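FAD dependent oxidoreductase domain-containing protein (Deinococcus radiodurans R1, PDB 3C4N) is of unknown function but binds ADP and probably acts as an FAD-dependent oxidoreductase of the ETF-QO/FixC family. Local coordinates at residues G45-A50 with H371-G376; A52-Q57 with A386-A391; R62-V67 with Q185-L190; E196-G201 with T220-A225. All blocks are in the same frame, centred on the assembly; numbering follows the deposited sequence.

Contact 1 of 4, residues G45-A50 with H371-G376; sequences GRMGAA and HLLLGG. With ADP (adenosine-5'-diphosphate), chain C.
Met47 and Leu373 form a buried apolar contact where the start of helix 46-58 faces strand 370-374, beside the diphosphate of ADP. Met47 is modelled as selenomethionine. Its chain folds at chi2 (-51°) and chi3, and these bends bring the methyl CE round to the isobutyl group of Leu373. Met47 CE lies 3.3 Å from Leu373 CD1, a tight approach. The other branch turns to the helix backbone, with Leu373 CD2 3.6 Å from Met47 O. Further along, Met47 CG rests on Gly375 CA at 3.8 Å, and a CB on Gly375 would collide with that CG. Gly43, Gly45 and Gly48 are consistent with the GxGxxG pattern of a Rossmann-type nucleotide-binding turn, in keeping with the backbone bond to ADP. Gly45 is the N-cap residue, and a CB there would clash with ADP O5'. Met47 N gives ADP O2B a nearly straight hydrogen bond of 2.9 Å (173°). The helix N-terminus probably eases the negative charge of this phosphate. With an alanine at Leu373 both methyl branches are gone, and Met47 CE would probably lose its closest apolar partner in the strand and be freer to turn. Thr79 OG1 also bonds ADP, and Arg46 NH1 forms a salt bridge with Asp380.

Contact 2 of 4, residues A52-Q57 with A386-A391; sequences AFYLRQ and AAHELA
Tyr54 packs on His388 and Ala391 where helix 46-58 of the Rossmann-type fold meets helix 379-398. The two segments run roughly in the same direction, crossing at -38° with their axes 8.5 Å apart. Ala387 and Ala391 put only methyl groups in the interface, which suits so close an approach. The side chain of Tyr54 can be followed outward. Its CB touches the Ala391 methyl, CB to CB at 3.6 Å. CG and CD1 meet His388 CD2, the nearer distance being 3.8 Å from Tyr54 CD1. The other ortho carbon, Tyr54 CD2, lies 3.6 Å from His388 CA. CE2 comes near His388 CB, which makes a CH-pi contact over the Tyr54 face. The tip, Tyr54 OH, is hydrogen-bonded to Gln105 NE2. His388 turns its CG away from its own amide nitrogen (chi1 177°), which sends the imidazole across the tyrosine with its edge to the ring face. This T-shaped pair has centroids 5.0 Å apart and planes at 77°. Trp101 stacks on the His388 ring. An alanine in place of Tyr54 is likely to leave the imidazole edge without its aromatic face and Gln105 without its hydroxyl partner. Leu55 extends the packing along the helix: its CG touches the Ala391 methyl, and Leu55 CD2 lies 3.4 Å from Ala391 O.

Contact 3 of 4, residues R62-V67 with Q185-L190; sequences RSLLLV and QGAGLL
Leu65 has CG opposite its backbone N (chi1 -156°), which swings its methyls over the neighbouring strand to Gly188 and Leu190. There Leu65 CD2 lies 3.8 Å from Gly188 C, and Leu65 CD1 is 4.1 Å from Leu190 CD2. Leu190 meets it with chi1 at -134°, away from a staggered value. Val67 borders the same face of the sheet. On the other face Leu66 CD1 meets Leu189 CD2 at 4.1 Å, the two side chains crossing at a slant.

Three backbone bonds join the strands in parallel. Gly188 lies beside Leu65 and serves both of its neighbours: Gly188 N bonds Leu64 O at 2.8 Å, and Gly188 O accepts from Leu66 N at 2.8 Å. Leu190 N then bonds Leu66 O at 2.7 Å. Before the strands pair, a water takes over: it accepts from Leu64 N and donates to Gly186 O. Gly186 has positive phi and is the C-prime residue of a Schellman motif that ends helix 171-183. The chain turns there into the strand.

Leu64 also packs on Ala52, Leu55 and Arg56 of helix 46-58, which covers the face shared with Leu66. Leu189 touches Leu191 of the second subunit. On its far flank strand 64-67 is bonded to strand 36-42, and Val67 belongs to the ADP pocket. Parallel strands with a helix packed on one face, ending at the nucleotide, are characteristic of a Rossmann-type fold.

Contact 4 of 4, residues E196-G201 with T220-A225; sequences ELVPGG and TRQIRA
Val198 and Gln222 meet through a polar group laid on methyls. Gln222 NE2 lies 3.2 Å from Val198 CG2 and 3.5 Å from Val198 CG1, at the forked end of the valine. The glutamine chain leaves with CG beside its backbone N (chi1 -66°) and runs on extended, which lets the amide span the gap between the backbones. This is a van der Waals contact.

The second meeting point is backbone on backbone. Gly201 and Arg224 form an antiparallel, non-hydrogen-bonded pair with CA atoms 4.3 Å apart. Gly201 CA points a C-H at Ile223 O, 3.2 Å away. A CB on Gly201 would run into that oxygen, and the missing side chain lets the strands come this close. Gly200 O and Ala225 O also approach each other, but both are acceptors, with no hydrogen bond between them.

A type II beta turn from Val198 to Gly201 sets these positions. Val198 N bonds Gly201 O at 3.2 Å, and the return bond from Gly201 N to Val198 O is weak. Gly200 takes the positive phi of the turn (101°), where a side chain would jam against the preceding carbonyl.

The turn joins strand 194-198 to strand 201-205, which carries on the pairing with strand 221-225: Ile223 is backbone-bonded to Val202, and Arg221 to Leu204. Arg224 is backbone-bonded to Glu35 and to Phe37, the latter in strand 36-42. Leu197 packs on Leu239, Val240 and Leu244 of helix 236-244 and on Ile228 and Val230 of strand 227-230.

How the contacts relate
Contacts 1 and 2 share helix 46-58, and their centres are 10 Å apart. They touch where Ala387 packs on Ala50. Contacts 1, 3 and 4 all reach one mixed sheet. Contact 3 lies about 13 Å from contact 2, centre to centre, and Arg56 NH2 probably bonds Gln185 O between them. Contact 4 is about 15 Å from contact 3, joined by Leu65 and Ile223, and about 22 Å from contact 2. The segments of contacts 1 and 2 alternate along the chain; contacts 3 and 4 follow in series, both nested inside the loops these close. The C-terminal strand and helix thus return to the first helix, completing a nucleotide-binding fold around ADP.

Contact 1 of 4, residues G45-A50 with H371-G376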
loop_
_atom_site.group_PDB
_atom_site.type_symbol
_atom_site.label_atom_id
_atom_site.label_comp_id
_atom_site.label_asym_id
_atom_site.label_seq_id
_atom_site.Cartn_x
_atom_site.Cartn_y
_atom_site.Cartn_z
ATOM N N GLY A 45 10.897 4.685 -3.399
ATOM C CA GLY A 45 11.001 5.785 -4.354
ATOM C C GLY A 45 11.145 5.190 -5.747
ATOM O O GLY A 45 10.901 3.999 -5.903
ATOM N N ARG A 46 11.541 5.979 -6.746
ATOM C CA ARG A 46 11.685 5.459 -8.109
ATOM C C ARG A 46 12.547 4.193 -8.203
ATOM O O ARG A 46 12.187 3.241 -8.881
ATOM C CB ARG A 46 12.270 6.535 -9.042
ATOM C CG ARG A 46 13.758 6.792 -8.836
ATOM C CD ARG A 46 14.259 8.028 -9.573
ATOM N NE ARG A 46 13.878 8.047 -10.985
ATOM C CZ ARG A 46 13.946 9.132 -11.746
ATOM N NH1 ARG A 46 13.573 9.091 -13.016
ATOM N NH2 ARG A 46 14.387 10.268 -11.229
HETATM N N MSE A 47 13.684 4.189 -7.523
HETATM C CA MSE A 47 14.594 3.057 -7.535
HETATM C C MSE A 47 14.058 1.795 -6.868
HETATM O O MSE A 47 13.952 0.752 -7.510
HETATM C CB MSE A 47 15.918 3.471 -6.893
HETATM C CG MSE A 47 16.670 4.591 -7.699
HETATM SE SE MSE A 47 16.936 4.272 -9.654
HETATM C CE MSE A 47 17.943 2.607 -9.583
ATOM N N GLY A 48 13.738 1.882 -5.578
ATOM C CA GLY A 48 13.213 0.727 -4.860
ATOM C C GLY A 48 11.903 0.200 -5.437
ATOM O O GLY A 48 11.673 -1.002 -5.572
ATOM N N ALA A 49 11.024 1.117 -5.785
ATOM C CA ALA A 49 9.750 0.731 -6.355
ATOM C C ALA A 49 9.960 -0.002 -7.676
ATOM O O ALA A 49 9.285 -0.987 -7.946
ATOM C CB ALA A 49 8.875 1.964 -6.571
ATOM N N ALA A 50 10.881 0.476 -8.509
ATOM C CA ALA A 50 11.118 -0.183 -9.796
ATOM C C ALA A 50 11.742 -1.557 -9.603
ATOM O O ALA A 50 11.358 -2.525 -10.263
ATOM C CB ALA A 50 12.021 0.668 -10.671
ATOM N N HIS A 371 22.590 -5.491 -0.961
ATOM C CA HIS A 371 22.814 -4.610 -2.108
ATOM C C HIS A 371 22.457 -3.163 -1.844
ATOM O O HIS A 371 21.451 -2.870 -1.199
ATOM C CB HIS A 371 22.009 -5.074 -3.320
ATOM C CG HIS A 371 22.340 -6.461 -3.758
ATOM N ND1 HIS A 371 21.705 -7.571 -3.246
ATOM C CD2 HIS A 371 23.281 -6.924 -4.612
ATOM C CE1 HIS A 371 22.242 -8.661 -3.765
ATOM N NE2 HIS A 371 23.201 -8.298 -4.596
ATOM N N LEU A 372 23.286 -2.259 -2.352
ATOM C CA LEU A 372 23.038 -0.832 -2.209
ATOM C C LEU A 372 22.699 -0.261 -3.590
ATOM O O LEU A 372 23.550 -0.211 -4.477
ATOM C CB LEU A 372 24.269 -0.132 -1.620
ATOM C CG LEU A 372 24.253 1.404 -1.612
ATOM C CD1 LEU A 372 23.105 1.927 -0.761
ATOM C CD2 LEU A 372 25.577 1.905 -1.068
ATOM N N LEU A 373 21.446 0.158 -3.755
ATOM C CA LEU A 373 20.930 0.714 -5.005
ATOM C C LEU A 373 20.981 2.227 -4.968
ATOM O O LEU A 373 20.411 2.852 -4.077
ATOM C CB LEU A 373 19.475 0.269 -5.209
ATOM C CG LEU A 373 18.691 0.684 -6.465
ATOM C CD1 LEU A 373 19.507 0.363 -7.706
ATOM C CD2 LEU A 373 17.349 -0.053 -6.505
ATOM N N LEU A 374 21.661 2.812 -5.939
ATOM C CA LEU A 374 21.768 4.257 -6.012
ATOM C C LEU A 374 21.215 4.748 -7.342
ATOM O O LEU A 374 21.458 4.142 -8.393
ATOM C CB LEU A 374 23.234 4.680 -5.863
ATOM C CG LEU A 374 23.741 5.156 -4.493
ATOM C CD1 LEU A 374 23.050 4.423 -3.384
ATOM C CD2 LEU A 374 25.255 4.988 -4.412
ATOM N N GLY A 375 20.457 5.838 -7.267
ATOM C CA GLY A 375 19.874 6.473 -8.437
ATOM C C GLY A 375 20.780 7.636 -8.796
ATOM O O GLY A 375 21.739 7.448 -9.537
ATOM N N GLY A 376 20.501 8.832 -8.276
ATOM C CA GLY A 376 21.358 9.974 -8.567
ATOM C C GLY A 376 20.901 10.942 -9.652
ATOM O O GLY A 376 19.884 10.706 -10.309
HETATM P PB ADP C . 15.530 7.238 -4.987
HETATM O O1B ADP C . 16.882 6.689 -5.090
HETATM O O2B ADP C . 14.494 6.365 -5.838
HETATM O O3B ADP C . 15.501 8.764 -5.514
HETATM P PA ADP C . 14.171 8.371 -3.016
HETATM O O1A ADP C . 15.007 9.322 -2.259
HETATM O O2A ADP C . 13.486 9.150 -4.259
HETATM O O3A ADP C . 15.040 7.115 -3.507
HETATM O "O5'" ADP C . 13.097 7.598 -2.116
HETATM C "C5'" ADP C . 13.706 6.445 -1.622
HETATM C "C4'" ADP C . 12.972 5.937 -0.409
HETATM O "O4'" ADP C . 13.546 5.276 0.748
HETATM C "C3'" ADP C . 12.464 7.274 0.035
HETATM O "O3'" ADP C . 11.282 7.611 -0.692
HETATM C "C2'" ADP C . 12.239 7.129 1.542
HETATM O "O2'" ADP C . 10.871 7.424 1.871
HETATM C "C1'" ADP C . 12.656 5.660 1.829
HETATM N N9 ADP C . 13.492 5.477 2.972
HETATM C C8 ADP C . 14.625 6.253 3.262
HETATM N N7 ADP C . 15.146 5.846 4.406
HETATM C C5 ADP C . 14.427 4.792 4.876
HETATM C C6 ADP C . 14.551 3.878 5.955
HETATM N N6 ADP C . 15.766 3.758 6.663
HETATM N N1 ADP C . 13.597 2.937 6.130
HETATM C C2 ADP C . 12.564 2.827 5.296
HETATM N N3 ADP C . 12.427 3.583 4.269
HETATM C C4 ADP C . 13.375 4.554 3.946
#

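Contact 2 of 4, residues A52-Q57 with A386-A391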
loop_
_atom_site.group_PDB
_atom_site.type_symbol
_atom_site.label_atom_id
_atom_site.label_comp_id
_atom_site.label_asym_id
_atom_site.label_seq_id
_atom_site.Cartn_x
_atom_site.Cartn_y
_atom_site.Cartn_z
ATOM N N ALA A 52 11.510 -3.483 -6.958
ATOM C CA ALA A 52 10.517 -4.404 -6.389
ATOM C C ALA A 52 9.590 -4.907 -7.488
ATOM O O ALA A 52 9.174 -6.065 -7.479
ATOM C CB ALA A 52 9.710 -3.723 -5.289
ATOM N N PHE A 53 9.279 -4.034 -8.440
ATOM C CA PHE A 53 8.424 -4.421 -9.550
ATOM C C PHE A 53 9.119 -5.489 -10.413
ATOM O O PHE A 53 8.551 -6.553 -10.664
ATOM C CB PHE A 53 8.078 -3.201 -10.398
ATOM C CG PHE A 53 7.404 -3.540 -11.683
ATOM C CD1 PHE A 53 6.148 -4.126 -11.691
ATOM C CD2 PHE A 53 8.033 -3.282 -12.892
ATOM C CE1 PHE A 53 5.516 -4.454 -12.897
ATOM C CE2 PHE A 53 7.418 -3.604 -14.104
ATOM C CZ PHE A 53 6.156 -4.191 -14.107
ATOM N N TYR A 54 10.353 -5.219 -10.835
ATOM C CA TYR A 54 11.078 -6.164 -11.674
ATOM C C TYR A 54 11.320 -7.495 -10.963
ATOM O O TYR A 54 11.321 -8.547 -11.599
ATOM C CB TYR A 54 12.413 -5.579 -12.142
ATOM C CG TYR A 54 12.271 -4.391 -13.059
ATOM C CD1 TYR A 54 11.495 -4.467 -14.219
ATOM C CD2 TYR A 54 12.910 -3.191 -12.770
ATOM C CE1 TYR A 54 11.359 -3.367 -15.067
ATOM C CE2 TYR A 54 12.785 -2.089 -13.603
ATOM C CZ TYR A 54 12.013 -2.172 -14.750
ATOM O OH TYR A 54 11.894 -1.062 -15.568
ATOM N N LEU A 55 11.522 -7.456 -9.649
ATOM C CA LEU A 55 11.729 -8.688 -8.912
ATOM C C LEU A 55 10.443 -9.507 -8.848
ATOM O O LEU A 55 10.492 -10.739 -8.852
ATOM C CB LEU A 55 12.243 -8.405 -7.501
ATOM C CG LEU A 55 13.735 -8.077 -7.451
ATOM C CD1 LEU A 55 14.089 -7.531 -6.068
ATOM C CD2 LEU A 55 14.546 -9.343 -7.770
ATOM N N ARG A 56 9.294 -8.838 -8.804
ATOM C CA ARG A 56 8.020 -9.557 -8.751
ATOM C C ARG A 56 7.763 -10.289 -10.058
ATOM O O ARG A 56 7.080 -11.312 -10.077
ATOM C CB ARG A 56 6.839 -8.614 -8.470
ATOM C CG ARG A 56 6.835 -7.976 -7.079
ATOM C CD ARG A 56 6.967 -9.013 -5.983
ATOM N NE ARG A 56 5.903 -10.009 -6.026
ATOM C CZ ARG A 56 5.933 -11.148 -5.342
ATOM N NH1 ARG A 56 6.969 -11.434 -4.569
ATOM N NH2 ARG A 56 4.932 -12.007 -5.423
ATOM N N GLN A 57 8.300 -9.765 -11.154
ATOM C CA GLN A 57 8.105 -10.419 -12.436
ATOM C C GLN A 57 9.209 -11.419 -12.754
ATOM O O GLN A 57 8.970 -12.413 -13.443
ATOM C CB GLN A 57 7.984 -9.381 -13.549
ATOM C CG GLN A 57 6.748 -8.531 -13.401
ATOM C CD GLN A 57 6.459 -7.714 -14.631
ATOM O OE1 GLN A 57 7.356 -7.075 -15.185
ATOM N NE2 GLN A 57 5.199 -7.718 -15.066
ATOM N N ALA A 386 19.238 0.347 -13.989
ATOM C CA ALA A 386 20.010 -0.100 -12.829
ATOM C C ALA A 386 19.162 -0.927 -11.861
ATOM O O ALA A 386 19.682 -1.825 -11.196
ATOM C CB ALA A 386 20.640 1.101 -12.116
ATOM N N ALA A 387 17.861 -0.641 -11.789
ATOM C CA ALA A 387 16.981 -1.405 -10.898
ATOM C C ALA A 387 16.676 -2.770 -11.508
ATOM O O ALA A 387 16.532 -3.756 -10.792
ATOM C CB ALA A 387 15.677 -0.642 -10.639
ATOM N N HIS A 388 16.577 -2.822 -12.830
ATOM C CA HIS A 388 16.301 -4.076 -13.517
ATOM C C HIS A 388 17.514 -5.007 -13.515
ATOM O O HIS A 388 17.371 -6.221 -13.392
ATOM C CB HIS A 388 15.884 -3.805 -14.954
ATOM C CG HIS A 388 15.642 -5.047 -15.751
ATOM N ND1 HIS A 388 16.498 -5.474 -16.744
ATOM C CD2 HIS A 388 14.638 -5.955 -15.702
ATOM C CE1 HIS A 388 16.029 -6.590 -17.273
ATOM N NE2 HIS A 388 14.902 -6.903 -16.660
ATOM N N GLU A 389 18.699 -4.419 -13.673
ATOM C CA GLU A 389 19.967 -5.141 -13.680
ATOM C C GLU A 389 20.115 -5.809 -12.311
ATOM O O GLU A 389 20.451 -6.988 -12.218
ATOM C CB GLU A 389 21.108 -4.140 -13.931
ATOM C CG GLU A 389 22.455 -4.691 -14.410
ATOM C CD GLU A 389 23.339 -5.248 -13.286
ATOM O OE1 GLU A 389 23.372 -4.649 -12.189
ATOM O OE2 GLU A 389 24.017 -6.279 -13.513
ATOM N N LEU A 390 19.833 -5.063 -11.247
ATOM C CA LEU A 390 19.948 -5.609 -9.900
ATOM C C LEU A 390 18.931 -6.709 -9.681
ATOM O O LEU A 390 19.225 -7.711 -9.022
ATOM C CB LEU A 390 19.748 -4.522 -8.838
ATOM C CG LEU A 390 19.729 -5.053 -7.398
ATOM C CD1 LEU A 390 21.047 -5.757 -7.097
ATOM C CD2 LEU A 390 19.465 -3.921 -6.417
ATOM N N ALA A 391 17.733 -6.525 -10.228
ATOM C CA ALA A 391 16.683 -7.532 -10.081
ATOM C C ALA A 391 17.102 -8.852 -10.727
ATOM O O ALA A 391 16.927 -9.919 -10.135
ATOM C CB ALA A 391 15.374 -7.033 -10.692
#

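Contact 3 of 4, residues R62-V67 with Q185-L190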
loop_
_atom_site.group_PDB
_atom_site.type_symbol
_atom_site.label_atom_id
_atom_site.label_comp_id
_atom_site.label_asym_id
_atom_site.label_seq_id
_atom_site.Cartn_x
_atom_site.Cartn_y
_atom_site.Cartn_z
ATOM N N ARG A 62 9.390 -15.835 -5.148
ATOM C CA ARG A 62 10.199 -15.388 -4.019
ATOM C C ARG A 62 9.510 -14.234 -3.299
ATOM O O ARG A 62 9.401 -13.135 -3.837
ATOM C CB ARG A 62 11.587 -14.970 -4.518
ATOM C CG ARG A 62 12.392 -16.142 -5.054
ATOM C CD ARG A 62 12.696 -17.107 -3.919
ATOM N NE ARG A 62 12.653 -18.511 -4.323
ATOM C CZ ARG A 62 13.422 -19.052 -5.262
ATOM N NH1 ARG A 62 13.307 -20.342 -5.553
ATOM N NH2 ARG A 62 14.300 -18.305 -5.918
ATOM N N SER A 63 9.024 -14.499 -2.091
ATOM C CA SER A 63 8.341 -13.481 -1.306
ATOM C C SER A 63 9.223 -12.239 -1.189
ATOM O O SER A 63 10.449 -12.348 -1.038
ATOM C CB SER A 63 7.994 -14.027 0.089
ATOM O OG SER A 63 9.141 -14.483 0.786
ATOM N N LEU A 64 8.593 -11.067 -1.273
ATOM C CA LEU A 64 9.294 -9.787 -1.186
ATOM C C LEU A 64 8.509 -8.803 -0.336
ATOM O O LEU A 64 7.299 -8.703 -0.483
ATOM C CB LEU A 64 9.500 -9.200 -2.589
ATOM C CG LEU A 64 10.050 -7.770 -2.680
ATOM C CD1 LEU A 64 10.841 -7.622 -3.983
ATOM C CD2 LEU A 64 8.909 -6.749 -2.615
ATOM N N LEU A 65 9.192 -8.091 0.555
ATOM C CA LEU A 65 8.542 -7.107 1.429
ATOM C C LEU A 65 9.083 -5.709 1.096
ATOM O O LEU A 65 10.289 -5.491 1.114
ATOM C CB LEU A 65 8.849 -7.426 2.902
ATOM C CG LEU A 65 7.925 -6.967 4.046
ATOM C CD1 LEU A 65 8.787 -6.629 5.260
ATOM C CD2 LEU A 65 7.113 -5.762 3.656
ATOM N N LEU A 66 8.196 -4.770 0.794
ATOM C CA LEU A 66 8.607 -3.408 0.471
ATOM C C LEU A 66 8.400 -2.531 1.715
ATOM O O LEU A 66 7.284 -2.452 2.250
ATOM C CB LEU A 66 7.765 -2.859 -0.696
ATOM C CG LEU A 66 8.423 -2.000 -1.775
ATOM C CD1 LEU A 66 7.428 -0.972 -2.281
ATOM C CD2 LEU A 66 9.662 -1.303 -1.223
ATOM N N VAL A 67 9.469 -1.883 2.177
ATOM C CA VAL A 67 9.379 -1.024 3.361
ATOM C C VAL A 67 9.697 0.426 3.041
ATOM O O VAL A 67 10.731 0.748 2.455
ATOM C CB VAL A 67 10.332 -1.485 4.494
ATOM C CG1 VAL A 67 10.024 -0.717 5.797
ATOM C CG2 VAL A 67 10.179 -2.963 4.709
ATOM N N GLN A 185 1.151 -7.604 -7.603
ATOM C CA GLN A 185 1.810 -8.854 -7.921
ATOM C C GLN A 185 2.196 -9.612 -6.673
ATOM O O GLN A 185 3.024 -10.520 -6.721
ATOM C CB GLN A 185 3.037 -8.620 -8.792
ATOM C CG GLN A 185 2.714 -7.980 -10.114
ATOM C CD GLN A 185 1.733 -8.788 -10.914
ATOM O OE1 GLN A 185 2.029 -9.919 -11.302
ATOM N NE2 GLN A 185 0.551 -8.221 -11.166
ATOM N N GLY A 186 1.596 -9.239 -5.551
ATOM C CA GLY A 186 1.871 -9.942 -4.309
ATOM C C GLY A 186 3.062 -9.469 -3.504
ATOM O O GLY A 186 3.625 -10.214 -2.694
ATOM N N ALA A 187 3.466 -8.231 -3.725
ATOM C CA ALA A 187 4.588 -7.694 -2.972
ATOM C C ALA A 187 4.060 -7.245 -1.616
ATOM O O ALA A 187 3.036 -6.558 -1.544
ATOM C CB ALA A 187 5.208 -6.511 -3.710
ATOM N N GLY A 188 4.734 -7.653 -0.548
ATOM C CA GLY A 188 4.308 -7.236 0.768
ATOM C C GLY A 188 4.535 -5.740 0.823
ATOM O O GLY A 188 5.458 -5.241 0.182
ATOM N N LEU A 189 3.711 -5.011 1.563
ATOM C CA LEU A 189 3.882 -3.572 1.645
ATOM C C LEU A 189 3.840 -3.077 3.073
ATOM O O LEU A 189 2.940 -3.411 3.839
ATOM C CB LEU A 189 2.805 -2.866 0.821
ATOM C CG LEU A 189 2.834 -1.335 0.640
ATOM C CD1 LEU A 189 2.329 -0.636 1.885
ATOM C CD2 LEU A 189 4.230 -0.881 0.278
ATOM N N LEU A 190 4.829 -2.275 3.427
ATOM C CA LEU A 190 4.906 -1.722 4.763
ATOM C C LEU A 190 5.244 -0.242 4.607
ATOM O O LEU A 190 6.310 0.106 4.106
ATOM C CB LEU A 190 5.996 -2.453 5.542
ATOM C CG LEU A 190 5.679 -2.905 6.961
ATOM C CD1 LEU A 190 4.388 -3.713 6.998
ATOM C CD2 LEU A 190 6.845 -3.741 7.474
HETATM O O HOH W 1 5.880 -11.607 -2.043
#

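Contact 4 of 4, residues E196-G201 with T220-A225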
loop_
_atom_site.group_PDB
_atom_site.type_symbol
_atom_site.label_atom_id
_atom_site.label_comp_id
_atom_site.label_asym_id
_atom_site.label_seq_id
_atom_site.Cartn_x
_atom_site.Cartn_y
_atom_site.Cartn_z
ATOM N N GLU A 196 15.886 -0.508 9.835
ATOM C CA GLU A 196 17.216 -0.428 10.420
ATOM C C GLU A 196 17.871 -1.770 10.118
ATOM O O GLU A 196 17.296 -2.819 10.415
ATOM C CB GLU A 196 17.109 -0.255 11.926
ATOM C CG GLU A 196 18.436 -0.277 12.646
ATOM C CD GLU A 196 18.280 -0.525 14.130
ATOM O OE1 GLU A 196 17.329 0.023 14.726
ATOM O OE2 GLU A 196 19.112 -1.261 14.703
ATOM N N LEU A 197 19.065 -1.744 9.532
ATOM C CA LEU A 197 19.754 -2.981 9.188
ATOM C C LEU A 197 20.435 -3.657 10.374
ATOM O O LEU A 197 21.202 -3.038 11.105
ATOM C CB LEU A 197 20.789 -2.731 8.083
ATOM C CG LEU A 197 20.299 -2.265 6.708
ATOM C CD1 LEU A 197 21.506 -2.018 5.825
ATOM C CD2 LEU A 197 19.396 -3.301 6.070
ATOM N N VAL A 198 20.139 -4.933 10.565
ATOM C CA VAL A 198 20.754 -5.684 11.643
ATOM C C VAL A 198 21.366 -6.943 11.040
ATOM O O VAL A 198 20.971 -7.394 9.962
ATOM C CB VAL A 198 19.723 -6.094 12.742
ATOM C CG1 VAL A 198 19.178 -4.860 13.425
ATOM C CG2 VAL A 198 18.591 -6.921 12.131
ATOM N N PRO A 199 22.350 -7.527 11.727
ATOM C CA PRO A 199 22.972 -8.737 11.195
ATOM C C PRO A 199 21.929 -9.805 10.929
ATOM O O PRO A 199 21.270 -10.289 11.853
ATOM C CB PRO A 199 23.955 -9.125 12.294
ATOM C CG PRO A 199 23.292 -8.593 13.543
ATOM C CD PRO A 199 22.845 -7.231 13.079
ATOM N N GLY A 200 21.751 -10.140 9.652
ATOM C CA GLY A 200 20.794 -11.173 9.272
ATOM C C GLY A 200 19.441 -10.723 8.738
ATOM O O GLY A 200 18.867 -11.361 7.847
ATOM N N GLY A 201 18.922 -9.624 9.276
ATOM C CA GLY A 201 17.628 -9.144 8.829
ATOM C C GLY A 201 17.406 -7.649 8.964
ATOM O O GLY A 201 18.325 -6.838 8.806
ATOM N N THR A 220 9.139 -1.804 17.709
ATOM C CA THR A 220 10.262 -2.449 17.056
ATOM C C THR A 220 9.869 -3.876 16.703
ATOM O O THR A 220 9.224 -4.560 17.492
ATOM C CB THR A 220 11.476 -2.465 17.983
ATOM O OG1 THR A 220 11.967 -1.128 18.135
ATOM C CG2 THR A 220 12.567 -3.363 17.426
ATOM N N ARG A 221 10.260 -4.323 15.518
ATOM C CA ARG A 221 9.919 -5.666 15.070
ATOM C C ARG A 221 10.955 -6.162 14.071
ATOM O O ARG A 221 11.087 -5.605 12.984
ATOM C CB ARG A 221 8.531 -5.645 14.416
ATOM C CG ARG A 221 8.189 -6.886 13.603
ATOM C CD ARG A 221 6.968 -6.657 12.706
ATOM N NE ARG A 221 6.819 -7.735 11.726
ATOM C CZ ARG A 221 6.031 -7.680 10.657
ATOM N NH1 ARG A 221 5.968 -8.715 9.828
ATOM N NH2 ARG A 221 5.309 -6.594 10.414
ATOM N N GLN A 222 11.691 -7.203 14.433
ATOM C CA GLN A 222 12.695 -7.744 13.528
ATOM C C GLN A 222 12.101 -8.783 12.585
ATOM O O GLN A 222 11.046 -9.365 12.863
ATOM C CB GLN A 222 13.845 -8.375 14.310
ATOM C CG GLN A 222 14.657 -7.395 15.121
ATOM C CD GLN A 222 16.051 -7.907 15.384
ATOM O OE1 GLN A 222 16.236 -8.981 15.959
ATOM N NE2 GLN A 222 17.047 -7.142 14.957
ATOM N N ILE A 223 12.788 -9.004 11.466
ATOM C CA ILE A 223 12.375 -9.975 10.454
ATOM C C ILE A 223 13.601 -10.489 9.690
ATOM O O ILE A 223 14.477 -9.709 9.323
ATOM C CB ILE A 223 11.387 -9.347 9.423
ATOM C CG1 ILE A 223 11.993 -8.086 8.799
ATOM C CG2 ILE A 223 10.065 -9.019 10.093
ATOM C CD1 ILE A 223 11.072 -7.365 7.812
ATOM N N ARG A 224 13.680 -11.801 9.472
ATOM C CA ARG A 224 14.796 -12.364 8.722
ATOM C C ARG A 224 14.557 -12.116 7.236
ATOM O O ARG A 224 13.408 -12.002 6.787
ATOM C CB ARG A 224 14.937 -13.874 8.939
ATOM C CG ARG A 224 15.555 -14.293 10.266
ATOM C CD ARG A 224 15.816 -15.806 10.277
ATOM N NE ARG A 224 14.582 -16.564 10.083
ATOM C CZ ARG A 224 13.606 -16.647 10.983
ATOM N NH1 ARG A 224 13.732 -16.023 12.149
ATOM N NH2 ARG A 224 12.499 -17.337 10.711
ATOM N N ALA A 225 15.657 -12.059 6.489
ATOM C CA ALA A 225 15.631 -11.823 5.059
ATOM C C ALA A 225 16.859 -12.442 4.405
ATOM O O ALA A 225 17.972 -12.289 4.903
ATOM C CB ALA A 225 15.605 -10.331 4.792
#